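Local structure of putative epimerase (Burkholderia cenocepacia, 4LW8) at residues Thr48-Pro51 against Gly52-Arg55; Ser104-Tyr107 against Ala108-Val112. The protein is a putative NAD(P)-dependent epimerase that probably acts on nucleotide-linked sugars in the synthesis of the lipopolysaccharide O-antigen. All blocks are in the same frame, centred on the assembly; numbering follows the deposited sequence.

Contact 1 (Thr48-Arg55) comes first along the chain and contact 2 (Ser104-Val112) follows. Their centres lie about 19 Å apart, and their nearest atoms stay about 10 Å from each other, so the two do not touch. Both belong to the Rossmann-like part of an NAD(P)-dependent epimerase. Contact 1 is the turn that leaves strand 44-49, a neighbour of strand 20-24 in the parallel sheet. Contact 2 lies near the start of helix 103-122, which follows strand 88-91 on the other side of strand 20-24. One is an exposed loop at a strand end. The other is a partly buried helix segment that also meets the second subunit.

Contact 1: Thr48-Pro51 against Gly52-Arg55; sequences TVAP and GTPR
Ala50 and Thr53 are the ends of a type II beta turn, with Pro51 and Gly52 between them and Gly52 at a positive phi of 76°. The backbone bond that closes it, from Thr53 N to Ala50 O, is weak at 3.5 Å. The Thr53 side chain adds a shorter link. Its hydroxyl OG1 donates to the same carbonyl oxygen, Ala50 O, at 2.7 Å. One acceptor is thus gripped by both the amide and the hydroxyl of a single residue. The hydroxyl comes in at a C=O...OG1 angle of 135° and lies moderately tilted from the carbonyl plane. With chi1 at 60°, OG1 is tucked between the residue's own N and C and faces back across the turn. The methyl CG2 is then anti to the carbonyl carbon and packs against Ala50 CB at 3.6 Å. This apolar touch lies beside the hydroxyl bond.

The turn follows strand 44-49 of the Rossmann-like sheet. Thr48 is still in that strand, between strands 20-24 and 65-68. Backbone hydrogen bonds join Thr48 to Val23, and Val49 to Leu67 and Val69, so the turn starts from a strand held on both edges. The Thr48 hydroxyl bonds to Gly25 N, in the loop that follows strand 20-24.

Pro51 and Gly52 occupy the two central positions and suit them. The proline ring restricts phi at the first. At the second, the positive phi is one that glycine adopts readily. All four turn residues are exposed, and no other chain of the assembly touches Thr48-Arg55. Residues Gly52 to Arg55 also touch a crystal neighbour.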
loop_
_atom_site.group_PDB
_atom_site.type_symbol
_atom_site.label_atom_id
_atom_site.label_comp_id
_atom_site.label_asym_id
_atom_site.label_seq_id
_atom_site.Cartn_x
_atom_site.Cartn_y
_atom_site.Cartn_z
ATOM N N THR A 48 -6.566 -18.062 -15.809
ATOM C CA THR A 48 -7.016 -18.711 -14.587
ATOM C C THR A 48 -8.517 -18.540 -14.390
ATOM O O THR A 48 -9.090 -17.562 -14.859
ATOM C CB THR A 48 -6.281 -18.166 -13.348
ATOM O OG1 THR A 48 -6.591 -16.771 -13.174
ATOM C CG2 THR A 48 -4.769 -18.339 -13.512
ATOM N N VAL A 49 -9.130 -19.523 -13.727
ATOM C CA VAL A 49 -10.502 -19.447 -13.230
ATOM C C VAL A 49 -10.507 -19.900 -11.776
ATOM O O VAL A 49 -9.588 -20.589 -11.341
ATOM C CB VAL A 49 -11.477 -20.353 -14.032
ATOM C CG1 VAL A 49 -11.582 -19.899 -15.476
ATOM C CG2 VAL A 49 -11.034 -21.807 -13.937
ATOM N N ALA A 50 -11.542 -19.541 -11.024
ATOM C CA ALA A 50 -11.655 -19.982 -9.634
ATOM C C ALA A 50 -11.973 -21.469 -9.574
ATOM O O ALA A 50 -12.869 -21.931 -10.267
ATOM C CB ALA A 50 -12.756 -19.190 -8.899
ATOM N N PRO A 51 -11.250 -22.217 -8.733
ATOM C CA PRO A 51 -11.555 -23.630 -8.516
ATOM C C PRO A 51 -12.986 -23.816 -8.023
ATOM O O PRO A 51 -13.474 -22.982 -7.265
ATOM C CB PRO A 51 -10.545 -24.044 -7.442
ATOM C CG PRO A 51 -9.388 -23.125 -7.656
ATOM C CD PRO A 51 -9.992 -21.812 -8.074
ATOM N N GLY A 52 -13.656 -24.869 -8.481
ATOM C CA GLY A 52 -14.959 -25.236 -7.951
ATOM C C GLY A 52 -16.128 -24.381 -8.420
ATOM O O GLY A 52 -17.275 -24.621 -8.040
ATOM N N THR A 53 -15.842 -23.382 -9.247
ATOM C CA THR A 53 -16.898 -22.610 -9.886
ATOM C C THR A 53 -17.245 -23.303 -11.198
ATOM O O THR A 53 -16.378 -23.955 -11.800
ATOM C CB THR A 53 -16.480 -21.145 -10.145
ATOM O OG1 THR A 53 -15.334 -21.113 -11.006
ATOM C CG2 THR A 53 -16.157 -20.448 -8.830
ATOM N N PRO A 54 -18.513 -23.174 -11.641
ATOM C CA PRO A 54 -18.978 -23.784 -12.895
ATOM C C PRO A 54 -18.173 -23.327 -14.115
ATOM O O PRO A 54 -17.712 -22.180 -14.150
ATOM C CB PRO A 54 -20.430 -23.302 -12.998
ATOM C CG PRO A 54 -20.831 -22.986 -11.589
ATOM C CD PRO A 54 -19.591 -22.444 -10.949
ATOM N N ARG A 55 -18.008 -24.209 -15.097
ATOM C CA ARG A 55 -17.344 -23.842 -16.347
ATOM C C ARG A 55 -18.099 -22.713 -17.050
ATOM O O ARG A 55 -19.327 -22.610 -16.924
ATOM C CB ARG A 55 -17.252 -25.043 -17.286
ATOM C CG ARG A 55 -16.636 -26.282 -16.690
ATOM C CD ARG A 55 -16.726 -27.451 -17.686
ATOM N NE ARG A 55 -16.185 -28.687 -17.123
ATOM C CZ ARG A 55 -14.885 -28.943 -16.973
ATOM N NH1 ARG A 55 -13.977 -28.037 -17.325
ATOM N NH2 ARG A 55 -14.486 -30.102 -16.455
#

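Contact 2: Ser104-Tyr107 against Ala108-Val112; sequences SQTY and AVNIV
Tyr107 and Ile111 are one helical turn apart, and their side chains lie side by side, pointing the same way. Ile111 can be followed outward. Its CB sits 3.3 Å from Tyr107 O, the carbonyl that accepts the Ile111 backbone N-H at 2.9 Å. CG1 stays beside that oxygen at 3.4 Å, because chi1 (-58°) sets it anti to its own carbonyl carbon and turns it back toward the preceding turn. The tip, CD1, reaches the Tyr107 ring at its edge, near the ring plane, and lies 4.1 Å from Tyr107 CD1. The touch is apolar and does not use the ring face.

The backbone here is part of helix 103-122 in the Rossmann-like fold, with i to i+4 bonds from Ala108, Val109, Asn110 and Ile111 back to Ser104, Gln105, Thr106 and Tyr107. A wider pi-type turn falls at 108-112, where the bond from Val112 N to Ala108 O is weak.

On the next face, Asn110 runs alongside Thr106. Its ND2 rests 3.7 Å from the methyl Thr106 CG2. Both polar atoms of the amide are engaged: ND2 bonds to Ser163 OG and OD1 accepts from Arg95 N. Tyr107 OH bonds to Asp159, so Tyr107 and Asn110 both bond to helix 159-172. Gln105 is bent at chi2 (-59°), and its amide bends back along the helix toward Ala108 and Val109. Its NE2 lies 4.0 Å from Val109 CG2. Ile111 also packs on Ile111 of the second subunit, and Tyr107 on Ala170 of that subunit.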
loop_
_atom_site.group_PDB
_atom_site.type_symbol
_atom_site.label_atom_id
_atom_site.label_comp_id
_atom_site.label_asym_id
_atom_site.label_seq_id
_atom_site.Cartn_x
_atom_site.Cartn_y
_atom_site.Cartn_z
ATOM N N SER A 104 -9.708 -7.570 4.719
ATOM C CA SER A 104 -8.555 -8.455 4.756
ATOM C C SER A 104 -8.370 -9.273 3.469
ATOM O O SER A 104 -7.237 -9.512 3.045
ATOM C CB SER A 104 -8.660 -9.395 5.953
ATOM O OG SER A 104 -9.657 -10.359 5.720
ATOM N N GLN A 105 -9.467 -9.714 2.860
ATOM C CA GLN A 105 -9.383 -10.481 1.625
ATOM C C GLN A 105 -9.021 -9.606 0.426
ATOM O O GLN A 105 -8.297 -10.035 -0.487
ATOM C CB GLN A 105 -10.699 -11.221 1.366
ATOM C CG GLN A 105 -10.735 -12.599 2.010
ATOM C CD GLN A 105 -9.604 -13.504 1.507
ATOM O OE1 GLN A 105 -8.543 -13.608 2.138
ATOM N NE2 GLN A 105 -9.830 -14.163 0.363
ATOM N N THR A 106 -9.512 -8.374 0.454
ATOM C CA THR A 106 -9.202 -7.377 -0.551
ATOM C C THR A 106 -7.707 -7.081 -0.578
ATOM O O THR A 106 -7.091 -7.085 -1.645
ATOM C CB THR A 106 -9.972 -6.068 -0.289
ATOM O OG1 THR A 106 -11.374 -6.314 -0.441
ATOM C CG2 THR A 106 -9.540 -4.979 -1.267
ATOM N N TYR A 107 -7.117 -6.844 0.593
ATOM C CA TYR A 107 -5.667 -6.624 0.645
ATOM C C TYR A 107 -4.875 -7.889 0.273
ATOM O O TYR A 107 -3.935 -7.824 -0.522
ATOM C CB TYR A 107 -5.257 -6.107 2.029
ATOM C CG TYR A 107 -5.689 -4.674 2.255
ATOM C CD1 TYR A 107 -5.096 -3.630 1.540
ATOM C CD2 TYR A 107 -6.696 -4.358 3.165
ATOM C CE1 TYR A 107 -5.474 -2.300 1.747
ATOM C CE2 TYR A 107 -7.092 -3.033 3.375
ATOM C CZ TYR A 107 -6.471 -2.014 2.664
ATOM O OH TYR A 107 -6.852 -0.720 2.867
ATOM N N ALA A 108 -5.280 -9.039 0.808
ATOM C CA ALA A 108 -4.604 -10.305 0.501
ATOM C C ALA A 108 -4.634 -10.632 -1.003
ATOM O O ALA A 108 -3.578 -10.819 -1.623
ATOM C CB ALA A 108 -5.227 -11.455 1.305
ATOM N N VAL A 109 -5.828 -10.672 -1.588
ATOM C CA VAL A 109 -5.966 -11.012 -3.001
ATOM C C VAL A 109 -5.212 -9.995 -3.893
ATOM O O VAL A 109 -4.448 -10.387 -4.776
ATOM C CB VAL A 109 -7.442 -11.074 -3.434
ATOM C CG1 VAL A 109 -7.542 -11.185 -4.944
ATOM C CG2 VAL A 109 -8.163 -12.253 -2.760
ATOM N N ASN A 110 -5.397 -8.697 -3.660
ATOM C CA ASN A 110 -4.792 -7.715 -4.561
ATOM C C ASN A 110 -3.287 -7.492 -4.377
ATOM O O ASN A 110 -2.605 -7.144 -5.345
ATOM C CB ASN A 110 -5.540 -6.380 -4.468
ATOM C CG ASN A 110 -6.998 -6.525 -4.895
ATOM O OD1 ASN A 110 -7.339 -7.476 -5.584
ATOM N ND2 ASN A 110 -7.858 -5.596 -4.480
ATOM N N ILE A 111 -2.765 -7.666 -3.160
ATOM C CA ILE A 111 -1.318 -7.523 -2.948
ATOM C C ILE A 111 -0.589 -8.862 -3.041
ATOM O O ILE A 111 0.330 -9.019 -3.843
ATOM C CB ILE A 111 -0.972 -6.901 -1.573
ATOM C CG1 ILE A 111 -1.628 -5.534 -1.408
ATOM C CG2 ILE A 111 0.538 -6.790 -1.409
ATOM C CD1 ILE A 111 -1.515 -4.998 0.015
ATOM N N VAL A 112 -0.969 -9.807 -2.187
ATOM C CA VAL A 112 -0.269 -11.080 -2.126
ATOM C C VAL A 112 -0.602 -11.949 -3.358
ATOM O O VAL A 112 0.288 -12.586 -3.897
ATOM C CB VAL A 112 -0.576 -11.822 -0.812
ATOM C CG1 VAL A 112 0.093 -13.230 -0.781
ATOM C CG2 VAL A 112 -0.099 -10.976 0.360
#